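Local coordinates for protein putative methyltransferase from antibiotic biosynthesis pathway (Anabaena variabilis ATCC 29413, PDB 3EGE) that probably transfers a methyl group from S-adenosylmethionine to an acceptor that is not yet identified, at residues Gly124-Ala136 with Ala152-Leu165. Sequence-based numbering, arbitrary orientation.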
ATOM      1  N   GLY A 124     -12.473   7.610 -16.272  1.00 65.61           N
ATOM      2  CA  GLY A 124     -11.089   7.358 -15.888  1.00 66.76           C
ATOM      3  C   GLY A 124     -10.751   5.919 -15.553  1.00 67.70           C
ATOM      4  O   GLY A 124     -11.470   4.977 -15.925  1.00 68.18           O
ATOM      5  N   THR A 125      -9.662   5.781 -14.797  1.00 68.00           N
ATOM      6  CA  THR A 125      -9.068   4.506 -14.494  1.00 67.34           C
ATOM      7  C   THR A 125      -9.038   4.191 -12.991  1.00 66.62           C
ATOM      8  O   THR A 125      -9.066   5.092 -12.132  1.00 66.16           O
ATOM      9  CB  THR A 125      -7.624   4.419 -15.110  1.00 67.57           C
ATOM     10  OG1 THR A 125      -6.710   5.177 -14.330  1.00 70.18           O
ATOM     11  CG2 THR A 125      -7.591   4.925 -16.583  1.00 63.00           C
ATOM     12  N   ILE A 126      -9.030   2.884 -12.722  1.00 66.52           N
ATOM     13  CA  ILE A 126      -8.916   2.310 -11.401  1.00 67.77           C
ATOM     14  C   ILE A 126      -7.411   1.988 -11.279  1.00 68.06           C
ATOM     15  O   ILE A 126      -6.859   1.329 -12.160  1.00 68.88           O
ATOM     16  CB  ILE A 126      -9.822   1.060 -11.237  1.00 67.88           C
ATOM     17  CG1 ILE A 126     -11.316   1.451 -11.388  1.00 69.01           C
ATOM     18  CG2 ILE A 126      -9.592   0.422  -9.882  1.00 65.74           C
ATOM     19  CD1 ILE A 126     -12.297   0.268 -11.335  1.00 68.14           C
ATOM     20  N   VAL A 127      -6.761   2.536 -10.254  1.00 67.32           N
ATOM     21  CA  VAL A 127      -5.340   2.333  -9.985  1.00 67.94           C
ATOM     22  C   VAL A 127      -5.201   1.696  -8.583  1.00 68.15           C
ATOM     23  O   VAL A 127      -5.501   2.327  -7.586  1.00 66.24           O
ATOM     24  CB  VAL A 127      -4.556   3.685 -10.036  1.00 68.36           C
ATOM     25  CG1 VAL A 127      -3.026   3.463  -9.763  1.00 65.74           C
ATOM     26  CG2 VAL A 127      -4.787   4.399 -11.377  1.00 67.37           C
ATOM     27  N   LEU A 128      -4.742   0.446  -8.528  1.00 69.14           N
ATOM     28  CA  LEU A 128      -4.545  -0.280  -7.264  1.00 69.22           C
ATOM     29  C   LEU A 128      -3.051  -0.520  -7.028  1.00 68.85           C
ATOM     30  O   LEU A 128      -2.415  -1.074  -7.888  1.00 68.56           O
ATOM     31  CB  LEU A 128      -5.278  -1.640  -7.315  1.00 69.04           C
ATOM     32  CG  LEU A 128      -6.769  -1.631  -7.725  1.00 70.16           C
ATOM     33  CD1 LEU A 128      -7.360  -3.067  -7.720  1.00 67.94           C
ATOM     34  CD2 LEU A 128      -7.597  -0.713  -6.839  1.00 68.01           C
ATOM     35  N   LEU A 129      -2.497  -0.053  -5.903  1.00 69.22           N
ATOM     36  CA  LEU A 129      -1.128  -0.411  -5.496  1.00 68.78           C
ATOM     37  C   LEU A 129      -1.375  -1.576  -4.547  1.00 68.55           C
ATOM     38  O   LEU A 129      -1.983  -1.409  -3.484  1.00 67.76           O
ATOM     39  CB  LEU A 129      -0.327   0.692  -4.800  1.00 69.06           C
ATOM     40  CG  LEU A 129       1.116   0.287  -4.390  1.00 70.07           C
ATOM     41  CD1 LEU A 129       1.952  -0.256  -5.577  1.00 67.31           C
ATOM     42  CD2 LEU A 129       1.875   1.424  -3.698  1.00 68.12           C
ATOM     43  N   THR A 130      -0.913  -2.751  -4.976  1.00 67.84           N
ATOM     44  CA  THR A 130      -1.117  -4.013  -4.277  1.00 66.07           C
ATOM     45  C   THR A 130       0.184  -4.817  -4.318  1.00 65.32           C
ATOM     46  O   THR A 130       1.245  -4.280  -4.619  1.00 64.93           O
ATOM     47  CB  THR A 130      -2.337  -4.770  -4.907  1.00 65.95           C
ATOM     48  OG1 THR A 130      -2.649  -5.948  -4.158  1.00 62.40           O
ATOM     49  CG2 THR A 130      -2.088  -5.112  -6.388  1.00 63.32           C
ATOM     50  N   PHE A 131       0.096  -6.094  -3.988  1.00 65.56           N
ATOM     51  CA  PHE A 131       1.248  -6.954  -3.944  1.00 65.70           C
ATOM     52  C   PHE A 131       0.909  -8.444  -4.086  1.00 66.12           C
ATOM     53  O   PHE A 131      -0.239  -8.885  -3.900  1.00 65.35           O
ATOM     54  CB  PHE A 131       1.966  -6.762  -2.577  1.00 65.82           C
ATOM     55  CG  PHE A 131       1.135  -7.204  -1.397  1.00 63.63           C
ATOM     56  CD1 PHE A 131       0.196  -6.343  -0.832  1.00 70.96           C
ATOM     57  CD2 PHE A 131       1.235  -8.492  -0.894  1.00 68.16           C
ATOM     58  CE1 PHE A 131      -0.618  -6.751   0.229  1.00 67.84           C
ATOM     59  CE2 PHE A 131       0.429  -8.916   0.173  1.00 64.54           C
ATOM     60  CZ  PHE A 131      -0.500  -8.045   0.732  1.00 68.26           C
ATOM     61  N   ASP A 132       1.976  -9.190  -4.369  1.00 66.19           N
ATOM     62  CA  ASP A 132       2.007 -10.627  -4.318  1.00 63.97           C
ATOM     63  C   ASP A 132       3.427 -11.049  -3.845  1.00 63.64           C
ATOM     64  O   ASP A 132       4.395 -11.029  -4.616  1.00 63.54           O
ATOM     65  CB  ASP A 132       1.650 -11.225  -5.656  1.00 65.05           C
ATOM     66  CG  ASP A 132       1.531 -12.727  -5.606  1.00 64.37           C
ATOM     67  OD1 ASP A 132       1.873 -13.339  -4.554  1.00 61.63           O
ATOM     68  OD2 ASP A 132       1.090 -13.281  -6.622  1.00 62.62           O
ATOM     69  N   ILE A 133       3.516 -11.472  -2.586  1.00 63.59           N
ATOM     70  CA  ILE A 133       4.785 -11.917  -1.977  1.00 63.27           C
ATOM     71  C   ILE A 133       5.433 -13.116  -2.741  1.00 62.86           C
ATOM     72  O   ILE A 133       6.658 -13.255  -2.755  1.00 62.31           O
ATOM     73  CB  ILE A 133       4.590 -12.255  -0.449  1.00 63.00           C
ATOM     74  CG1 ILE A 133       5.912 -12.161   0.325  1.00 66.31           C
ATOM     75  CG2 ILE A 133       3.947 -13.644  -0.280  1.00 56.33           C
ATOM     76  CD1 ILE A 133       6.508 -10.818   0.399  1.00 67.01           C
ATOM     77  N   ARG A 134       4.593 -13.936  -3.388  1.00 63.21           N
ATOM     78  CA  ARG A 134       5.013 -15.049  -4.246  1.00 64.14           C
ATOM     79  C   ARG A 134       5.890 -14.611  -5.431  1.00 64.59           C
ATOM     80  O   ARG A 134       6.594 -15.457  -6.008  1.00 63.97           O
ATOM     81  CB  ARG A 134       3.785 -15.863  -4.767  1.00 64.16           C
ATOM     82  CG  ARG A 134       3.050 -16.707  -3.695  1.00 68.43           C
ATOM     83  CD  ARG A 134       1.626 -17.174  -4.084  1.00 63.70           C
ATOM     84  NE  ARG A 134       0.847 -15.994  -3.939  1.00 76.00           N
ATOM     85  CZ  ARG A 134      -0.051 -15.687  -3.002  1.00 71.50           C
ATOM     86  NH1 ARG A 134      -0.574 -16.545  -2.141  1.00 70.95           N
ATOM     87  NH2 ARG A 134      -0.528 -14.476  -3.055  1.00 73.72           N
ATOM     88  N   LEU A 135       5.797 -13.324  -5.814  1.00 65.65           N
ATOM     89  CA  LEU A 135       6.587 -12.724  -6.910  1.00 65.82           C
ATOM     90  C   LEU A 135       7.842 -11.995  -6.429  1.00 66.90           C
ATOM     91  O   LEU A 135       8.653 -11.565  -7.262  1.00 66.70           O
ATOM     92  CB  LEU A 135       5.728 -11.731  -7.685  1.00 66.54           C
ATOM     93  CG  LEU A 135       4.442 -12.268  -8.319  1.00 64.95           C
ATOM     94  CD1 LEU A 135       3.628 -11.101  -8.881  1.00 56.45           C
ATOM     95  CD2 LEU A 135       4.802 -13.296  -9.362  1.00 56.36           C
ATOM     96  N   ALA A 136       8.001 -11.860  -5.105  1.00 66.19           N
ATOM     97  CA  ALA A 136       9.150 -11.200  -4.526  1.00 66.11           C
ATOM     98  C   ALA A 136      10.436 -12.062  -4.626  1.00 68.44           C
ATOM     99  O   ALA A 136      10.411 -13.315  -4.706  1.00 68.21           O
ATOM    100  CB  ALA A 136       8.868 -10.817  -3.060  1.00 63.38           C
ATOM    101  N   ALA A 152       1.562 -11.533   4.454  1.00 64.79           N
ATOM    102  CA  ALA A 152       1.494 -11.194   3.044  1.00 63.93           C
ATOM    103  C   ALA A 152       1.008 -12.388   2.204  1.00 65.66           C
ATOM    104  O   ALA A 152       0.219 -12.224   1.275  1.00 65.68           O
ATOM    105  CB  ALA A 152       2.870 -10.692   2.549  1.00 62.35           C
ATOM    106  N   LEU A 153       1.457 -13.590   2.565  1.00 65.86           N
ATOM    107  CA  LEU A 153       1.096 -14.807   1.840  1.00 65.94           C
ATOM    108  C   LEU A 153      -0.388 -15.196   1.957  1.00 65.34           C
ATOM    109  O   LEU A 153      -0.876 -15.992   1.152  1.00 65.61           O
ATOM    110  CB  LEU A 153       2.039 -15.964   2.248  1.00 65.88           C
ATOM    111  CG  LEU A 153       2.031 -17.258   1.439  1.00 65.13           C
ATOM    112  CD1 LEU A 153       2.491 -17.005   0.011  1.00 59.20           C
ATOM    113  CD2 LEU A 153       2.881 -18.320   2.131  1.00 65.81           C
ATOM    114  N   ARG A 154      -1.099 -14.637   2.937  1.00 67.05           N
ATOM    115  CA  ARG A 154      -2.552 -14.845   3.083  1.00 68.69           C
ATOM    116  C   ARG A 154      -3.356 -14.271   1.927  1.00 66.90           C
ATOM    117  O   ARG A 154      -4.389 -14.818   1.585  1.00 68.10           O
ATOM    118  CB  ARG A 154      -3.085 -14.277   4.414  1.00 69.74           C
ATOM    119  CG  ARG A 154      -2.663 -15.102   5.628  1.00 74.42           C
ATOM    120  CD  ARG A 154      -3.407 -14.711   6.918  1.00 75.93           C
ATOM    121  NE  ARG A 154      -2.902 -13.491   7.569  1.00 91.28           N
ATOM    122  CZ  ARG A 154      -3.374 -12.235   7.430  1.00 97.60           C
ATOM    123  NH1 ARG A 154      -4.403 -11.924   6.620  1.00106.31           N
ATOM    124  NH2 ARG A 154      -2.795 -11.247   8.120  1.00 93.42           N
ATOM    125  N   PHE A 155      -2.878 -13.201   1.312  1.00 65.92           N
ATOM    126  CA  PHE A 155      -3.598 -12.558   0.224  1.00 66.58           C
ATOM    127  C   PHE A 155      -3.440 -13.300  -1.107  1.00 68.31           C
ATOM    128  O   PHE A 155      -2.542 -14.073  -1.255  1.00 69.73           O
ATOM    129  CB  PHE A 155      -3.183 -11.074   0.129  1.00 66.16           C
ATOM    130  CG  PHE A 155      -4.089 -10.231  -0.737  1.00 64.81           C
ATOM    131  CD1 PHE A 155      -5.501 -10.309  -0.619  1.00 64.78           C
ATOM    132  CD2 PHE A 155      -3.542  -9.317  -1.640  1.00 65.25           C
ATOM    133  CE1 PHE A 155      -6.333  -9.546  -1.441  1.00 60.35           C
ATOM    134  CE2 PHE A 155      -4.364  -8.526  -2.428  1.00 63.07           C
ATOM    135  CZ  PHE A 155      -5.766  -8.649  -2.329  1.00 63.02           C
ATOM    136  N   LEU A 156      -4.375 -13.079  -2.026  1.00 69.03           N
ATOM    137  CA  LEU A 156      -4.449 -13.713  -3.323  1.00 68.86           C
ATOM    138  C   LEU A 156      -3.271 -13.485  -4.273  1.00 67.92           C
ATOM    139  O   LEU A 156      -2.661 -12.416  -4.268  1.00 66.64           O
ATOM    140  CB  LEU A 156      -5.656 -13.165  -4.100  1.00 69.69           C
ATOM    141  CG  LEU A 156      -7.078 -13.360  -3.621  1.00 74.89           C
ATOM    142  CD1 LEU A 156      -7.998 -12.586  -4.556  1.00 73.80           C
ATOM    143  CD2 LEU A 156      -7.419 -14.837  -3.570  1.00 74.18           C
ATOM    144  N   PRO A 157      -2.966 -14.493  -5.112  1.00 67.31           N
ATOM    145  CA  PRO A 157      -2.008 -14.308  -6.195  1.00 68.52           C
ATOM    146  C   PRO A 157      -2.409 -13.144  -7.138  1.00 68.67           C
ATOM    147  O   PRO A 157      -3.607 -12.888  -7.327  1.00 68.10           O
ATOM    148  CB  PRO A 157      -2.098 -15.637  -6.962  1.00 67.69           C
ATOM    149  CG  PRO A 157      -2.461 -16.616  -5.924  1.00 66.02           C
ATOM    150  CD  PRO A 157      -3.439 -15.890  -5.057  1.00 66.97           C
ATOM    151  N   LEU A 158      -1.413 -12.476  -7.724  1.00 68.71           N
ATOM    152  CA  LEU A 158      -1.642 -11.323  -8.607  1.00 69.19           C
ATOM    153  C   LEU A 158      -2.608 -11.636  -9.757  1.00 69.61           C
ATOM    154  O   LEU A 158      -3.436 -10.800 -10.102  1.00 69.64           O
ATOM    155  CB  LEU A 158      -0.319 -10.792  -9.186  1.00 70.14           C
ATOM    156  CG  LEU A 158      -0.364  -9.387  -9.820  1.00 68.26           C
ATOM    157  CD1 LEU A 158      -0.523  -8.318  -8.732  1.00 64.21           C
ATOM    158  CD2 LEU A 158       0.902  -9.163 -10.639  1.00 68.88           C
ATOM    159  N   ASP A 159      -2.494 -12.831 -10.335  1.00 69.04           N
ATOM    160  CA  ASP A 159      -3.379 -13.267 -11.426  1.00 69.88           C
ATOM    161  C   ASP A 159      -4.845 -13.352 -11.013  1.00 68.90           C
ATOM    162  O   ASP A 159      -5.710 -12.955 -11.787  1.00 66.81           O
ATOM    163  CB  ASP A 159      -2.890 -14.604 -12.041  1.00 70.53           C
ATOM    164  CG  ASP A 159      -1.623 -14.437 -12.884  1.00 77.93           C
ATOM    165  OD1 ASP A 159      -1.235 -13.273 -13.197  1.00 82.49           O
ATOM    166  OD2 ASP A 159      -1.014 -15.483 -13.262  1.00 89.62           O
ATOM    167  N   GLU A 160      -5.111 -13.861  -9.805  1.00 69.99           N
ATOM    168  CA  GLU A 160      -6.477 -13.895  -9.252  1.00 72.86           C
ATOM    169  C   GLU A 160      -7.020 -12.469  -9.067  1.00 71.30           C
ATOM    170  O   GLU A 160      -8.165 -12.191  -9.438  1.00 70.72           O
ATOM    171  CB  GLU A 160      -6.556 -14.702  -7.944  1.00 73.07           C
ATOM    172  CG  GLU A 160      -6.286 -16.212  -8.193  1.00 79.58           C
ATOM    173  CD  GLU A 160      -6.451 -17.129  -6.955  1.00 78.46           C
ATOM    174  OE1 GLU A 160      -7.225 -16.788  -6.028  1.00 92.14           O
ATOM    175  OE2 GLU A 160      -5.819 -18.222  -6.937  1.00 89.89           O
ATOM    176  N   GLN A 161      -6.168 -11.573  -8.564  1.00 70.60           N
ATOM    177  CA  GLN A 161      -6.530 -10.164  -8.353  1.00 70.76           C
ATOM    178  C   GLN A 161      -6.888  -9.501  -9.677  1.00 70.25           C
ATOM    179  O   GLN A 161      -7.957  -8.861  -9.781  1.00 69.83           O
ATOM    180  CB  GLN A 161      -5.403  -9.370  -7.683  1.00 71.24           C
ATOM    181  CG  GLN A 161      -5.019  -9.828  -6.282  1.00 71.26           C
ATOM    182  CD  GLN A 161      -3.863  -9.017  -5.721  1.00 70.74           C
ATOM    183  OE1 GLN A 161      -3.911  -7.783  -5.693  1.00 70.01           O
ATOM    184  NE2 GLN A 161      -2.828  -9.706  -5.248  1.00 64.37           N
ATOM    185  N   ILE A 162      -6.004  -9.679 -10.667  1.00 68.03           N
ATOM    186  CA  ILE A 162      -6.203  -9.149 -12.018  1.00 67.88           C
ATOM    187  C   ILE A 162      -7.523  -9.669 -12.600  1.00 69.91           C
ATOM    188  O   ILE A 162      -8.328  -8.894 -13.099  1.00 68.02           O
ATOM    189  CB  ILE A 162      -5.032  -9.511 -12.977  1.00 67.44           C
ATOM    190  CG1 ILE A 162      -3.764  -8.734 -12.582  1.00 68.73           C
ATOM    191  CG2 ILE A 162      -5.394  -9.176 -14.465  1.00 64.54           C
ATOM    192  CD1 ILE A 162      -2.466  -9.257 -13.249  1.00 65.16           C
ATOM    193  N   ASN A 163      -7.715 -10.987 -12.525  1.00 71.61           N
ATOM    194  CA  ASN A 163      -8.939 -11.635 -13.004  1.00 71.51           C
ATOM    195  C   ASN A 163     -10.233 -11.092 -12.325  1.00 70.68           C
ATOM    196  O   ASN A 163     -11.190 -10.812 -13.020  1.00 68.50           O
ATOM    197  CB  ASN A 163      -8.802 -13.161 -12.844  1.00 71.61           C
ATOM    198  CG  ASN A 163     -10.000 -13.934 -13.383  1.00 78.84           C
ATOM    199  OD1 ASN A 163     -10.688 -13.506 -14.326  1.00 86.99           O
ATOM    200  ND2 ASN A 163     -10.247 -15.100 -12.795  1.00 85.71           N
ATOM    201  N   LEU A 164     -10.243 -10.939 -10.988  1.00 71.15           N
ATOM    202  CA  LEU A 164     -11.436 -10.446 -10.270  1.00 71.13           C
ATOM    203  C   LEU A 164     -11.777  -9.015 -10.663  1.00 70.77           C
ATOM    204  O   LEU A 164     -12.948  -8.670 -10.790  1.00 71.28           O
ATOM    205  CB  LEU A 164     -11.299 -10.542  -8.740  1.00 72.06           C
ATOM    206  CG  LEU A 164     -11.338 -11.912  -8.046  1.00 73.85           C
ATOM    207  CD1 LEU A 164     -11.137 -11.707  -6.557  1.00 75.89           C
ATOM    208  CD2 LEU A 164     -12.636 -12.664  -8.285  1.00 76.39           C
ATOM    209  N   LEU A 165     -10.750  -8.194 -10.864  1.00 70.15           N
ATOM    210  CA  LEU A 165     -10.939  -6.817 -11.275  1.00 69.63           C
ATOM    211  C   LEU A 165     -11.484  -6.798 -12.690  1.00 70.23           C
ATOM    212  O   LEU A 165     -12.519  -6.180 -12.951  1.00 68.91           O
ATOM    213  CB  LEU A 165      -9.619  -6.025 -11.186  1.00 69.50           C
ATOM    214  CG  LEU A 165      -9.697  -4.494 -11.399  1.00 70.32           C
ATOM    215  CD1 LEU A 165     -10.698  -3.853 -10.435  1.00 63.32           C
ATOM    216  CD2 LEU A 165      -8.288  -3.856 -11.256  1.00 68.43           C
TER
HETATM  217  O   HOH W   1      -1.055 -11.135  -2.756  1.00 50.75           O
HETATM  218  O   HOH W   2       1.089 -12.383  -1.253  1.00 54.25           O
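Arg134 reaches across to residues 153-157 and can be followed atom by atom. Its CB points toward segment 152-165, CG packs on Leu153 CD1 at 3.8 Å, and CD lies slightly farther from the same methyl. A bend at chi3 (-76°) then brings the guanidinium back over Pro157, whose CG sits above the centre of one face. NE pairs with Asp132 OD1 in a salt bridge, NH1 makes weak bonds to the carbonyl oxygens of Leu153 and Phe155, and NH2 gives a straight bond to Phe155 O (2.7 Å, 165°) in the guanidinium plane.

Asp132 works in two directions. OD1 also accepts from Arg134 N, forming an Asx turn, while OD2 takes Leu158 N at 2.9 Å from above the carboxylate plane. This bond meets the first turn of the helix just after Pro157 at its N-cap, where the helix end would be expected to favour a negative charge.

Gln161 stretches its chain so that both amide atoms are used: OE1 accepts from Thr130 OG1 at 2.7 Å, and NE2 donates to Phe131 O at 3.0 Å and also to Leu156 O. A water bridges those two carbonyls as well. The Phe131 ring, beside which Ala152 O lies at the edge, has Phe155 CD2 over one face toward its rim, the two planes inclined at 47°.

Nearer the start of strand 126-131, Leu128 CD1 and Leu165 CD2 meet tip to tip at 3.7 Å. The 158-165 part of helix 158-169 runs roughly antiparallel to this strand, against the Rossmann-like sheet; Phe114 of helix 110-120 touches both Leu128 and Leu165, and Ile255 of the adjacent strand 252-258 packs on Gln161 and Leu165.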